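Local coordinates for protein esterase (Rhizomucor miehei, PDB 4WY5) that probably hydrolyses carboxylic esters as a carboxylesterase of the alpha/beta hydrolase fold, from a thermophilic fungus, at residues F85-G90 and T114-Y119; G90-S95 and L218-N223; E132-A137 and A168-Y173; T193-A198 and L237-L242. All blocks are in the same frame, centred on the assembly; numbering follows the deposited sequence.

Contact 1. Residues F85-G90 and T114-Y119; sequences FLHGGG and TVFVDY
The H87 imidazole carries the Y119 ring over one face, while a water sits in its plane at the NE2 edge, 2.9 Å from H87 NE2. This is an offset stack: Y119 CE2 lies above the rim of the imidazole, the planes differ by 21°, and the centroids are 4.8 Å apart. Against F116 the same imidazole meets rim to rim, the planes nearly parallel (6°) but stepped, neither ring over the other's face, with H87 CD2 3.3 Å from F116 CZ. F116 in turn has a second water over the centre of one face. At the edge of the Y119 ring, in its plane, lies H87 O, which accepts a 2.8 Å bond from Y119 OH, so the tyrosine grips residue 87 through both its ring and its carbonyl. With CG wedged between the backbone N and the carbonyl carbon (chi1 73°), H87 also turns ND1 back to donate to G88 O at 2.7 Å, which fixes the rotation of the ring. The water over F116 closes the gap where the strands part: it donates to F85 O and V117 O and accepts from H87 N. Before that gap the pairing is parallel, with F85 N bonded to V115 O at 3.1 Å.

H87 opens an HGGG sequence, as in the hormone-sensitive-lipase family, where its glycines form the oxyanion hole; the same role is likely here. The two strands, 80-86 and 113-117, are joined by helix 100-110 in a beta-alpha-beta crossover. That helix packs on F85 and F116, whereas helices 129-143 and 162-176 receive L86 and Y119.

Contact 2. Residues G90-S95 and L218-N223; sequences GFVFGS and LKFFSN
Behind F221, whose ring rests on G90, the helix carbonyl L218 O, from the preceding turn, is held twice by one residue: S222 OG donates to it at 2.8 Å and S222 N at 3.1 Å, from opposite faces of the carbonyl plane. No hydrogen bond links the two segments themselves; what joins them is packing of G90 on the face of the F221 ring, G90 being the last glycine of the HGGG sequence that forms the oxyanion hole in related esterases.

The evidence is a CH-pi contact. G90 CA stands 4.0 Å from the F221 centroid, only 20° off the ring normal, and G90 O comes to 3.4 Å from F221 CD1. Such closeness rests on the absence of a side chain at G90, whose phi of 76° also suits glycine. F221 reaches it with CG opposite the carbonyl carbon and next to the backbone N (chi1 -65°).

Two further groups meet the ring at its edge, close to its plane: V92 CG2, 3.8 Å from F221 CD1, and the rim of F93. Helix 215-225 belongs to the insertion between strands 185-189 and 254-259, consistent with the cap region of this family. N-terminal loops add to the packing, V32 and V33 against F93, I25 and H26 against F220. V92 is shared out by its branches: CG1 lies 3.6 Å above the centre of the F93 ring, while CG2 turns to the helix, 4.3 Å from F220 CE2.

Contact 3. Residues E132-A137 and A168-Y173; sequences EEIYAA and AAVSIY
V170 is the first residue of segment 168-173 to reach helix 132-137, and a single branch does the touching. Its CG2, placed opposite the backbone N, comes within 3.8 Å of Y135 N, 4.0 Å of Y135 CB and 4.2 Å of I134 CG2. The methyl therefore rests against the backbone at the start of Y135, where the two helical segments have their nearest CA pair, V170 and Y135, 6.5 Å apart.

One turn later Y173 supplies the larger part of the contact. Extended from its helix with CG opposite the backbone N (chi1 -175°), it brings the CD1-CE1 side of its ring onto the face of Y135. The pair is T-shaped (edge-to-face): the planes stand at 71°, the centroids are 5.2 Å apart, and Y173 CE1 is 3.5 Å from Y135 CG. Farther out, the phenol end of Y173 crosses the aliphatic part of E132 at a slant, with Y173 OH 3.7 Å from E132 CG. The glutamate carboxylate lies beyond this, in a long, weak ion pair with K63. I131, a turn ahead of Y135 in the same helix, also packs on Y173 and on A169.

The helix axes cross at -65° and approach to 9.7 Å, a separation filled mainly by V170, Y135 and Y173 and bridged by no hydrogen bond. On the sheet side, A137 packs on strand 63-71 and A168 on strand 185-189, so both helices lie against the central sheet, neighbours in the helical layering of an alpha/beta hydrolase fold.

Contact 4. Residues T193-A198 and L237-L242; sequences TAVSHA and LATLEL
Two hydrogen bonds, one to a backbone carbonyl and one to a carboxylate, tie E241 to the T193-V195 loop. E241 N donates to T193 O at 2.8 Å (N-H...O angle 157°), the donor standing somewhat out of the carbonyl plane. In return V195 N donates to E241 OE1, also at 2.8 Å, and the approach is fairly straight (162°), nearly in line with the C-O bond. The glutamate gets there by stretching out fully, CG opposite the backbone N (chi1 -178°), which carries the carboxylate past A194.

Packing contacts surround these bonds. V195 CG2 touches the T239 hydroxyl oxygen OG1 and the L242 methyl CD2, 3.5 Å from each, in directions about at right angles, and T193 CB packs on L240 CB at 4.0 Å. A water that accepts from S196 N at 2.8 Å lies 2.9 Å from E241 OE1, continuing the carboxylate's reach along the first segment.

What positions these groups comes next. L242 N bonds to T239 O at 3.0 Å, part of the short 3-10 segment 240-242, consistent with its presenting E241 N to T193 O. The other carboxylate oxygen, E241 OE2, is bonded to Y200 OH, so each oxygen has a partner, V195 N at OE1 and Y200 OH at OE2. T193 N and A194 N are both held by E267 OE2.

In the fold this is a junction of two loops. Segment 193-198 follows strand 185-189 and leads into helix 201-206; segment 237-242 runs from helix 230-233 to helix 245-248. A230 of helix 230-233 packs on V195 and T239, helix 265-277 contributes E267, and L240 settles on T165 and A168 of helix 162-176.

How the contacts relate
From the N terminus, contact 1 closes the first loop, 85 to 119, around a beta-alpha-beta unit. Contact 2 opens inside it at G90, which they share, and runs on to 223, so the two cross; H87 also packs on F93 and G94. Contact 3, 132 with 173, comes after contact 1 and nests wholly inside contact 2; L86 and V117 of the strands meet I134. Contact 4 follows contact 3, opening at 193 before contact 2 closes and ending at 242, so it crosses contact 2; L218 touches H197. L237 packs on A169 and I172 of contact 3, tying the loop after strand 185-189 and its partner to that helix pair.

Contact 1. Residues F85-G90 and T114-Y119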
loop_
_atom_site.group_PDB
_atom_site.type_symbol
_atom_site.label_atom_id
_atom_site.label_comp_id
_atom_site.label_asym_id
_atom_site.label_seq_id
_atom_site.Cartn_x
_atom_site.Cartn_y
_atom_site.Cartn_z
ATOM N N PHE A 85 -4.201 -0.471 -20.520
ATOM C CA PHE A 85 -5.095 -1.034 -19.495
ATOM C C PHE A 85 -5.878 -2.277 -19.964
ATOM O O PHE A 85 -6.591 -2.260 -20.978
ATOM C CB PHE A 85 -6.085 0.027 -18.998
ATOM C CG PHE A 85 -6.823 -0.384 -17.755
ATOM C CD1 PHE A 85 -6.296 -0.115 -16.507
ATOM C CD2 PHE A 85 -8.018 -1.080 -17.835
ATOM C CE1 PHE A 85 -6.953 -0.505 -15.370
ATOM C CE2 PHE A 85 -8.681 -1.482 -16.694
ATOM C CZ PHE A 85 -8.145 -1.189 -15.461
ATOM N N LEU A 86 -5.760 -3.340 -19.175
ATOM C CA LEU A 86 -6.324 -4.652 -19.494
ATOM C C LEU A 86 -7.367 -5.044 -18.454
ATOM O O LEU A 86 -7.019 -5.333 -17.303
ATOM C CB LEU A 86 -5.200 -5.680 -19.529
ATOM C CG LEU A 86 -3.995 -5.164 -20.325
ATOM C CD1 LEU A 86 -2.767 -6.080 -20.218
ATOM C CD2 LEU A 86 -4.406 -4.972 -21.789
ATOM N N HIS A 87 -8.640 -5.069 -18.852
ATOM C CA HIS A 87 -9.739 -5.265 -17.891
ATOM C C HIS A 87 -9.957 -6.717 -17.457
ATOM O O HIS A 87 -9.677 -7.650 -18.204
ATOM C CB HIS A 87 -11.056 -4.730 -18.478
ATOM C CG HIS A 87 -11.620 -5.588 -19.574
ATOM N ND1 HIS A 87 -12.406 -6.691 -19.325
ATOM C CD2 HIS A 87 -11.520 -5.491 -20.924
ATOM C CE1 HIS A 87 -12.754 -7.247 -20.475
ATOM N NE2 HIS A 87 -12.240 -6.532 -21.457
ATOM N N GLY A 88 -10.521 -6.893 -16.264
ATOM C CA GLY A 88 -10.883 -8.215 -15.763
ATOM C C GLY A 88 -12.272 -8.699 -16.197
ATOM O O GLY A 88 -12.920 -8.090 -17.056
ATOM N N GLY A 89 -12.725 -9.809 -15.606
ATOM C CA GLY A 89 -13.993 -10.415 -15.964
ATOM C C GLY A 89 -13.906 -11.917 -16.216
ATOM O O GLY A 89 -14.772 -12.498 -16.879
ATOM N N GLY A 90 -12.845 -12.542 -15.717
ATOM C CA GLY A 90 -12.704 -13.988 -15.766
ATOM C C GLY A 90 -12.317 -14.543 -17.132
ATOM O O GLY A 90 -12.348 -15.773 -17.336
ATOM N N THR A 114 -4.657 6.753 -21.730
ATOM C CA THR A 114 -4.960 5.347 -21.466
ATOM C C THR A 114 -5.455 4.670 -22.735
ATOM O O THR A 114 -6.437 5.110 -23.337
ATOM C CB THR A 114 -6.049 5.175 -20.366
ATOM O OG1 THR A 114 -5.595 5.728 -19.126
ATOM C CG2 THR A 114 -6.396 3.689 -20.162
ATOM N N VAL A 115 -4.785 3.593 -23.132
ATOM C CA VAL A 115 -5.232 2.789 -24.267
ATOM C C VAL A 115 -5.914 1.539 -23.725
ATOM O O VAL A 115 -5.265 0.669 -23.142
ATOM C CB VAL A 115 -4.061 2.385 -25.206
ATOM C CG1 VAL A 115 -4.576 1.548 -26.389
ATOM C CG2 VAL A 115 -3.273 3.628 -25.693
ATOM N N PHE A 116 -7.232 1.480 -23.883
ATOM C CA PHE A 116 -8.024 0.349 -23.428
ATOM C C PHE A 116 -8.116 -0.694 -24.548
ATOM O O PHE A 116 -8.701 -0.428 -25.602
ATOM C CB PHE A 116 -9.423 0.820 -23.015
ATOM C CG PHE A 116 -10.255 -0.240 -22.329
ATOM C CD1 PHE A 116 -11.049 -1.107 -23.072
ATOM C CD2 PHE A 116 -10.275 -0.343 -20.937
ATOM C CE1 PHE A 116 -11.831 -2.095 -22.439
ATOM C CE2 PHE A 116 -11.054 -1.327 -20.292
ATOM C CZ PHE A 116 -11.832 -2.199 -21.047
ATOM N N VAL A 117 -7.566 -1.888 -24.310
ATOM C CA VAL A 117 -7.543 -2.935 -25.332
ATOM C C VAL A 117 -8.720 -3.893 -25.194
ATOM O O VAL A 117 -8.796 -4.676 -24.241
ATOM C CB VAL A 117 -6.245 -3.760 -25.282
ATOM C CG1 VAL A 117 -6.262 -4.823 -26.371
ATOM C CG2 VAL A 117 -5.037 -2.842 -25.450
ATOM N N ASP A 118 -9.632 -3.832 -26.159
ATOM C CA ASP A 118 -10.841 -4.658 -26.159
ATOM C C ASP A 118 -10.515 -6.033 -26.766
ATOM O O ASP A 118 -10.831 -6.323 -27.931
ATOM C CB ASP A 118 -11.969 -3.941 -26.923
ATOM C CG ASP A 118 -13.327 -4.646 -26.789
ATOM O OD1 ASP A 118 -13.489 -5.568 -25.940
ATOM O OD2 ASP A 118 -14.249 -4.259 -27.538
ATOM N N TYR A 119 -9.866 -6.870 -25.958
ATOM C CA TYR A 119 -9.326 -8.141 -26.432
ATOM C C TYR A 119 -10.433 -9.171 -26.655
ATOM O O TYR A 119 -11.575 -8.985 -26.214
ATOM C CB TYR A 119 -8.261 -8.668 -25.448
ATOM C CG TYR A 119 -8.730 -8.926 -24.020
ATOM C CD1 TYR A 119 -9.220 -10.170 -23.648
ATOM C CD2 TYR A 119 -8.647 -7.934 -23.037
ATOM C CE1 TYR A 119 -9.636 -10.424 -22.344
ATOM C CE2 TYR A 119 -9.064 -8.172 -21.742
ATOM C CZ TYR A 119 -9.552 -9.429 -21.397
ATOM O OH TYR A 119 -9.971 -9.700 -20.108
HETATM O O HOH W 1 -8.850 -3.862 -21.459
HETATM O O HOH W 2 -12.454 -7.336 -24.268
#

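Contact 2. Residues G90-S95 and L218-N223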
loop_
_atom_site.group_PDB
_atom_site.type_symbol
_atom_site.label_atom_id
_atom_site.label_comp_id
_atom_site.label_asym_id
_atom_site.label_seq_id
_atom_site.Cartn_x
_atom_site.Cartn_y
_atom_site.Cartn_z
ATOM N N GLY A 90 -12.845 -12.542 -15.717
ATOM C CA GLY A 90 -12.704 -13.988 -15.766
ATOM C C GLY A 90 -12.317 -14.543 -17.132
ATOM O O GLY A 90 -12.348 -15.773 -17.336
ATOM N N PHE A 91 -11.922 -13.629 -18.028
ATOM C CA PHE A 91 -11.684 -13.866 -19.464
ATOM C C PHE A 91 -12.997 -14.001 -20.244
ATOM O O PHE A 91 -12.971 -14.184 -21.464
ATOM C CB PHE A 91 -10.822 -15.111 -19.723
ATOM C CG PHE A 91 -9.449 -15.042 -19.128
ATOM C CD1 PHE A 91 -8.435 -14.330 -19.759
ATOM C CD2 PHE A 91 -9.154 -15.724 -17.962
ATOM C CE1 PHE A 91 -7.145 -14.268 -19.214
ATOM C CE2 PHE A 91 -7.872 -15.676 -17.411
ATOM C CZ PHE A 91 -6.865 -14.946 -18.041
ATOM N N VAL A 92 -14.133 -13.884 -19.553
ATOM C CA VAL A 92 -15.444 -14.184 -20.145
ATOM C C VAL A 92 -16.326 -12.929 -20.281
ATOM O O VAL A 92 -17.101 -12.806 -21.226
ATOM C CB VAL A 92 -16.190 -15.286 -19.311
ATOM C CG1 VAL A 92 -17.634 -15.492 -19.796
ATOM C CG2 VAL A 92 -15.425 -16.604 -19.379
ATOM N N PHE A 93 -16.201 -12.000 -19.336
ATOM C CA PHE A 93 -16.951 -10.747 -19.401
ATOM C C PHE A 93 -16.050 -9.509 -19.384
ATOM O O PHE A 93 -14.813 -9.609 -19.347
ATOM C CB PHE A 93 -17.939 -10.640 -18.237
ATOM C CG PHE A 93 -18.678 -11.916 -17.938
ATOM C CD1 PHE A 93 -19.786 -12.287 -18.692
ATOM C CD2 PHE A 93 -18.279 -12.735 -16.886
ATOM C CE1 PHE A 93 -20.482 -13.463 -18.407
ATOM C CE2 PHE A 93 -18.961 -13.915 -16.594
ATOM C CZ PHE A 93 -20.069 -14.279 -17.356
ATOM N N GLY A 94 -16.684 -8.336 -19.420
ATOM C CA GLY A 94 -15.958 -7.090 -19.309
ATOM C C GLY A 94 -15.919 -6.277 -20.585
ATOM O O GLY A 94 -15.920 -6.828 -21.677
ATOM N N SER A 95 -15.879 -4.957 -20.431
ATOM C CA SER A 95 -15.825 -4.026 -21.557
ATOM C C SER A 95 -15.494 -2.654 -20.999
ATOM O O SER A 95 -15.288 -2.498 -19.797
ATOM C CB SER A 95 -17.148 -3.976 -22.318
ATOM O OG SER A 95 -18.162 -3.445 -21.484
ATOM N N LEU A 218 -14.462 -20.388 -10.238
ATOM C CA LEU A 218 -13.126 -20.564 -10.811
ATOM C C LEU A 218 -13.048 -21.692 -11.828
ATOM O O LEU A 218 -12.361 -21.572 -12.845
ATOM C CB LEU A 218 -12.101 -20.844 -9.708
ATOM C CG LEU A 218 -11.219 -19.724 -9.148
ATOM C CD1 LEU A 218 -10.179 -20.321 -8.196
ATOM C CD2 LEU A 218 -10.560 -18.916 -10.250
ATOM N N LYS A 219 -13.746 -22.788 -11.546
ATOM C CA LYS A 219 -13.696 -23.957 -12.412
ATOM C C LYS A 219 -14.351 -23.632 -13.743
ATOM O O LYS A 219 -13.908 -24.111 -14.783
ATOM C CB LYS A 219 -14.369 -25.172 -11.761
ATOM C CG LYS A 219 -14.153 -26.450 -12.557
ATOM C CD LYS A 219 -15.419 -27.301 -12.683
ATOM C CE LYS A 219 -15.279 -28.345 -13.805
ATOM N NZ LYS A 219 -14.117 -29.279 -13.615
ATOM N N PHE A 220 -15.399 -22.808 -13.712
ATOM C CA PHE A 220 -16.050 -22.370 -14.951
ATOM C C PHE A 220 -15.112 -21.527 -15.828
ATOM O O PHE A 220 -14.996 -21.783 -17.024
ATOM C CB PHE A 220 -17.342 -21.579 -14.653
ATOM C CG PHE A 220 -17.973 -20.961 -15.882
ATOM C CD1 PHE A 220 -18.771 -21.720 -16.734
ATOM C CD2 PHE A 220 -17.775 -19.613 -16.186
ATOM C CE1 PHE A 220 -19.353 -21.143 -17.874
ATOM C CE2 PHE A 220 -18.351 -19.031 -17.318
ATOM C CZ PHE A 220 -19.137 -19.797 -18.164
ATOM N N PHE A 221 -14.413 -20.559 -15.233
ATOM C CA PHE A 221 -13.557 -19.655 -16.019
ATOM C C PHE A 221 -12.337 -20.361 -16.626
ATOM O O PHE A 221 -11.915 -20.038 -17.744
ATOM C CB PHE A 221 -13.090 -18.477 -15.161
ATOM C CG PHE A 221 -14.205 -17.559 -14.713
ATOM C CD1 PHE A 221 -15.036 -16.934 -15.646
ATOM C CD2 PHE A 221 -14.420 -17.316 -13.357
ATOM C CE1 PHE A 221 -16.055 -16.084 -15.232
ATOM C CE2 PHE A 221 -15.437 -16.477 -12.938
ATOM C CZ PHE A 221 -16.259 -15.854 -13.878
ATOM N N SER A 222 -11.774 -21.320 -15.893
ATOM C CA SER A 222 -10.616 -22.066 -16.382
ATOM C C SER A 222 -10.987 -22.900 -17.613
ATOM O O SER A 222 -10.215 -23.010 -18.581
ATOM C CB SER A 222 -10.055 -22.963 -15.271
ATOM O OG SER A 222 -9.879 -22.220 -14.073
ATOM N N ASN A 223 -12.169 -23.506 -17.564
ATOM C CA ASN A 223 -12.633 -24.328 -18.670
ATOM C C ASN A 223 -12.958 -23.473 -19.889
ATOM O O ASN A 223 -12.763 -23.898 -21.022
ATOM C CB ASN A 223 -13.854 -25.142 -18.242
ATOM C CG ASN A 223 -14.290 -26.154 -19.301
ATOM O OD1 ASN A 223 -13.546 -27.092 -19.630
ATOM N ND2 ASN A 223 -15.514 -25.989 -19.817
#

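Contact 3. Residues E132-A137 and A168-Y173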
loop_
_atom_site.group_PDB
_atom_site.type_symbol
_atom_site.label_atom_id
_atom_site.label_comp_id
_atom_site.label_asym_id
_atom_site.label_seq_id
_atom_site.Cartn_x
_atom_site.Cartn_y
_atom_site.Cartn_z
ATOM N N GLU A 132 -1.500 -12.370 -27.481
ATOM C CA GLU A 132 -0.967 -12.001 -28.785
ATOM C C GLU A 132 -1.580 -10.699 -29.306
ATOM O O GLU A 132 -0.901 -9.918 -29.976
ATOM C CB GLU A 132 -1.187 -13.146 -29.784
ATOM C CG GLU A 132 -0.240 -14.344 -29.568
ATOM C CD GLU A 132 -0.560 -15.557 -30.458
ATOM O OE1 GLU A 132 -1.504 -15.483 -31.286
ATOM O OE2 GLU A 132 0.154 -16.582 -30.333
ATOM N N GLU A 133 -2.851 -10.458 -28.993
ATOM C CA GLU A 133 -3.474 -9.193 -29.359
ATOM C C GLU A 133 -2.846 -8.039 -28.577
ATOM O O GLU A 133 -2.596 -6.952 -29.118
ATOM C CB GLU A 133 -4.993 -9.241 -29.118
ATOM C CG GLU A 133 -5.758 -10.033 -30.177
ATOM C CD GLU A 133 -7.183 -10.384 -29.776
ATOM O OE1 GLU A 133 -7.497 -10.345 -28.567
ATOM O OE2 GLU A 133 -7.984 -10.749 -30.673
ATOM N N ILE A 134 -2.551 -8.281 -27.307
ATOM C CA ILE A 134 -2.092 -7.191 -26.470
ATOM C C ILE A 134 -0.653 -6.841 -26.852
ATOM O O ILE A 134 -0.263 -5.652 -26.864
ATOM C CB ILE A 134 -2.237 -7.545 -24.979
ATOM C CG1 ILE A 134 -3.729 -7.739 -24.662
ATOM C CG2 ILE A 134 -1.627 -6.463 -24.108
ATOM C CD1 ILE A 134 -4.011 -8.347 -23.335
ATOM N N TYR A 135 0.115 -7.857 -27.241
ATOM C CA TYR A 135 1.457 -7.603 -27.760
ATOM C C TYR A 135 1.374 -6.775 -29.053
ATOM O O TYR A 135 2.130 -5.812 -29.236
ATOM C CB TYR A 135 2.215 -8.922 -28.000
ATOM C CG TYR A 135 3.562 -8.743 -28.693
ATOM C CD1 TYR A 135 4.660 -8.212 -28.014
ATOM C CD2 TYR A 135 3.730 -9.099 -30.037
ATOM C CE1 TYR A 135 5.890 -8.048 -28.653
ATOM C CE2 TYR A 135 4.951 -8.942 -30.681
ATOM C CZ TYR A 135 6.022 -8.415 -29.986
ATOM O OH TYR A 135 7.229 -8.262 -30.623
ATOM N N ALA A 136 0.424 -7.118 -29.920
ATOM C CA ALA A 136 0.255 -6.396 -31.176
ATOM C C ALA A 136 -0.217 -4.960 -30.962
ATOM O O ALA A 136 0.168 -4.060 -31.707
ATOM C CB ALA A 136 -0.713 -7.134 -32.082
ATOM N N ALA A 137 -1.023 -4.727 -29.930
ATOM C CA ALA A 137 -1.460 -3.363 -29.661
ATOM C C ALA A 137 -0.308 -2.511 -29.149
ATOM O O ALA A 137 -0.178 -1.340 -29.511
ATOM C CB ALA A 137 -2.613 -3.359 -28.663
ATOM N N ALA A 168 0.916 -9.606 -16.632
ATOM C CA ALA A 168 2.111 -10.345 -16.248
ATOM C C ALA A 168 2.650 -11.247 -17.377
ATOM O O ALA A 168 3.866 -11.313 -17.597
ATOM C CB ALA A 168 1.828 -11.160 -15.000
ATOM N N ALA A 169 1.760 -11.951 -18.073
ATOM C CA ALA A 169 2.179 -12.818 -19.188
ATOM C C ALA A 169 2.710 -12.050 -20.422
ATOM O O ALA A 169 3.718 -12.447 -21.030
ATOM C CB ALA A 169 1.032 -13.734 -19.601
ATOM N N VAL A 170 2.059 -10.955 -20.798
ATOM C CA VAL A 170 2.549 -10.216 -21.961
ATOM C C VAL A 170 3.880 -9.543 -21.623
ATOM O O VAL A 170 4.630 -9.184 -22.530
ATOM C CB VAL A 170 1.530 -9.144 -22.497
ATOM C CG1 VAL A 170 1.585 -7.863 -21.688
ATOM C CG2 VAL A 170 1.790 -8.826 -23.983
ATOM N N SER A 171 4.196 -9.374 -20.336
ATOM C CA SER A 171 5.531 -8.865 -20.008
ATOM C C SER A 171 6.604 -9.923 -20.315
ATOM O O SER A 171 7.714 -9.594 -20.758
ATOM C CB SER A 171 5.632 -8.427 -18.535
ATOM O OG SER A 171 4.729 -7.380 -18.220
ATOM N N ILE A 172 6.265 -11.191 -20.120
ATOM C CA ILE A 172 7.209 -12.275 -20.398
ATOM C C ILE A 172 7.287 -12.529 -21.904
ATOM O O ILE A 172 8.382 -12.649 -22.474
ATOM C CB ILE A 172 6.811 -13.580 -19.672
ATOM C CG1 ILE A 172 6.843 -13.377 -18.147
ATOM C CG2 ILE A 172 7.725 -14.746 -20.099
ATOM C CD1 ILE A 172 6.317 -14.579 -17.337
ATOM N N TYR A 173 6.118 -12.585 -22.541
ATOM C CA TYR A 173 6.018 -12.756 -23.994
ATOM C C TYR A 173 6.838 -11.711 -24.766
ATOM O O TYR A 173 7.609 -12.069 -25.659
ATOM C CB TYR A 173 4.546 -12.688 -24.408
ATOM C CG TYR A 173 4.251 -12.957 -25.859
ATOM C CD1 TYR A 173 4.210 -11.922 -26.778
ATOM C CD2 TYR A 173 3.984 -14.246 -26.311
ATOM C CE1 TYR A 173 3.922 -12.155 -28.111
ATOM C CE2 TYR A 173 3.698 -14.489 -27.647
ATOM C CZ TYR A 173 3.666 -13.434 -28.537
ATOM O OH TYR A 173 3.381 -13.650 -29.860
#

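Contact 4. Residues T193-A198 and L237-L242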
loop_
_atom_site.group_PDB
_atom_site.type_symbol
_atom_site.label_atom_id
_atom_site.label_comp_id
_atom_site.label_asym_id
_atom_site.label_seq_id
_atom_site.Cartn_x
_atom_site.Cartn_y
_atom_site.Cartn_z
ATOM N N THR A 193 -2.730 -17.146 -10.778
ATOM C CA THR A 193 -1.442 -17.715 -11.209
ATOM C C THR A 193 -1.286 -19.259 -11.195
ATOM O O THR A 193 -0.375 -19.787 -11.846
ATOM C CB THR A 193 -0.294 -17.170 -10.348
ATOM O OG1 THR A 193 -0.412 -17.679 -9.009
ATOM C CG2 THR A 193 -0.284 -15.645 -10.345
ATOM N N ALA A 194 -2.145 -19.975 -10.464
ATOM C CA ALA A 194 -1.881 -21.387 -10.106
ATOM C C ALA A 194 -2.333 -22.466 -11.110
ATOM O O ALA A 194 -3.419 -22.369 -11.704
ATOM C CB ALA A 194 -2.524 -21.689 -8.763
ATOM N N VAL A 195 -1.514 -23.513 -11.260
ATOM C CA VAL A 195 -1.952 -24.731 -11.950
ATOM C C VAL A 195 -3.058 -25.388 -11.142
ATOM O O VAL A 195 -4.102 -25.744 -11.670
ATOM C CB VAL A 195 -0.819 -25.759 -12.151
ATOM C CG1 VAL A 195 -1.335 -26.937 -12.956
ATOM C CG2 VAL A 195 0.350 -25.139 -12.873
ATOM N N SER A 196 -2.819 -25.523 -9.842
ATOM C CA SER A 196 -3.795 -26.082 -8.918
ATOM C C SER A 196 -4.012 -25.148 -7.722
ATOM O O SER A 196 -3.079 -24.855 -6.982
ATOM C CB SER A 196 -3.328 -27.461 -8.440
ATOM O OG SER A 196 -4.154 -27.935 -7.391
ATOM N N HIS A 197 -5.251 -24.700 -7.525
ATOM C CA HIS A 197 -5.553 -23.695 -6.503
ATOM C C HIS A 197 -5.676 -24.283 -5.094
ATOM O O HIS A 197 -5.426 -23.576 -4.107
ATOM C CB HIS A 197 -6.851 -22.933 -6.842
ATOM C CG HIS A 197 -6.805 -22.160 -8.127
ATOM N ND1 HIS A 197 -6.146 -20.949 -8.254
ATOM C CD2 HIS A 197 -7.354 -22.414 -9.343
ATOM C CE1 HIS A 197 -6.282 -20.503 -9.491
ATOM N NE2 HIS A 197 -7.014 -21.371 -10.171
ATOM N N ALA A 198 -6.054 -25.562 -4.996
ATOM C CA ALA A 198 -6.332 -26.205 -3.701
ATOM C C ALA A 198 -5.079 -26.426 -2.862
ATOM O O ALA A 198 -5.157 -26.831 -1.713
ATOM C CB ALA A 198 -7.050 -27.538 -3.915
ATOM N N LEU A 237 2.894 -19.099 -19.514
ATOM C CA LEU A 237 2.123 -17.960 -19.985
ATOM C C LEU A 237 0.634 -18.173 -19.700
ATOM O O LEU A 237 -0.138 -17.215 -19.592
ATOM C CB LEU A 237 2.347 -17.732 -21.478
ATOM C CG LEU A 237 3.770 -17.380 -21.937
ATOM C CD1 LEU A 237 3.833 -17.273 -23.468
ATOM C CD2 LEU A 237 4.273 -16.093 -21.277
ATOM N N ALA A 238 0.243 -19.432 -19.534
ATOM C CA ALA A 238 -1.125 -19.753 -19.130
ATOM C C ALA A 238 -1.254 -19.729 -17.610
ATOM O O ALA A 238 -2.161 -19.092 -17.057
ATOM C CB ALA A 238 -1.537 -21.122 -19.654
ATOM N N THR A 239 -0.336 -20.421 -16.944
ATOM C CA THR A 239 -0.349 -20.480 -15.493
ATOM C C THR A 239 1.010 -20.013 -14.962
ATOM O O THR A 239 1.959 -20.801 -14.844
ATOM C CB THR A 239 -0.683 -21.920 -14.983
ATOM O OG1 THR A 239 0.215 -22.870 -15.567
ATOM C CG2 THR A 239 -2.132 -22.298 -15.333
ATOM N N LEU A 240 1.064 -18.711 -14.657
ATOM C CA LEU A 240 2.243 -17.983 -14.194
ATOM C C LEU A 240 3.055 -18.690 -13.085
ATOM O O LEU A 240 4.269 -18.515 -12.978
ATOM C CB LEU A 240 1.811 -16.597 -13.682
ATOM C CG LEU A 240 1.685 -15.327 -14.548
ATOM C CD1 LEU A 240 2.490 -15.394 -15.823
ATOM C CD2 LEU A 240 0.234 -14.942 -14.827
ATOM N N GLU A 241 2.383 -19.467 -12.248
ATOM C CA GLU A 241 3.054 -20.167 -11.156
ATOM C C GLU A 241 4.203 -21.075 -11.634
ATOM O O GLU A 241 5.144 -21.346 -10.880
ATOM C CB GLU A 241 2.016 -20.974 -10.388
ATOM C CG GLU A 241 2.496 -21.739 -9.202
ATOM C CD GLU A 241 1.482 -22.783 -8.821
ATOM O OE1 GLU A 241 0.798 -23.286 -9.747
ATOM O OE2 GLU A 241 1.346 -23.076 -7.614
ATOM N N LEU A 242 4.148 -21.500 -12.897
ATOM C CA LEU A 242 5.161 -22.402 -13.460
ATOM C C LEU A 242 6.462 -21.712 -13.872
ATOM O O LEU A 242 7.445 -22.383 -14.206
ATOM C CB LEU A 242 4.593 -23.146 -14.679
ATOM C CG LEU A 242 3.435 -24.116 -14.405
ATOM C CD1 LEU A 242 2.940 -24.812 -15.690
ATOM C CD2 LEU A 242 3.848 -25.128 -13.341
HETATM O O HOH W 3 -0.608 -25.239 -8.205
#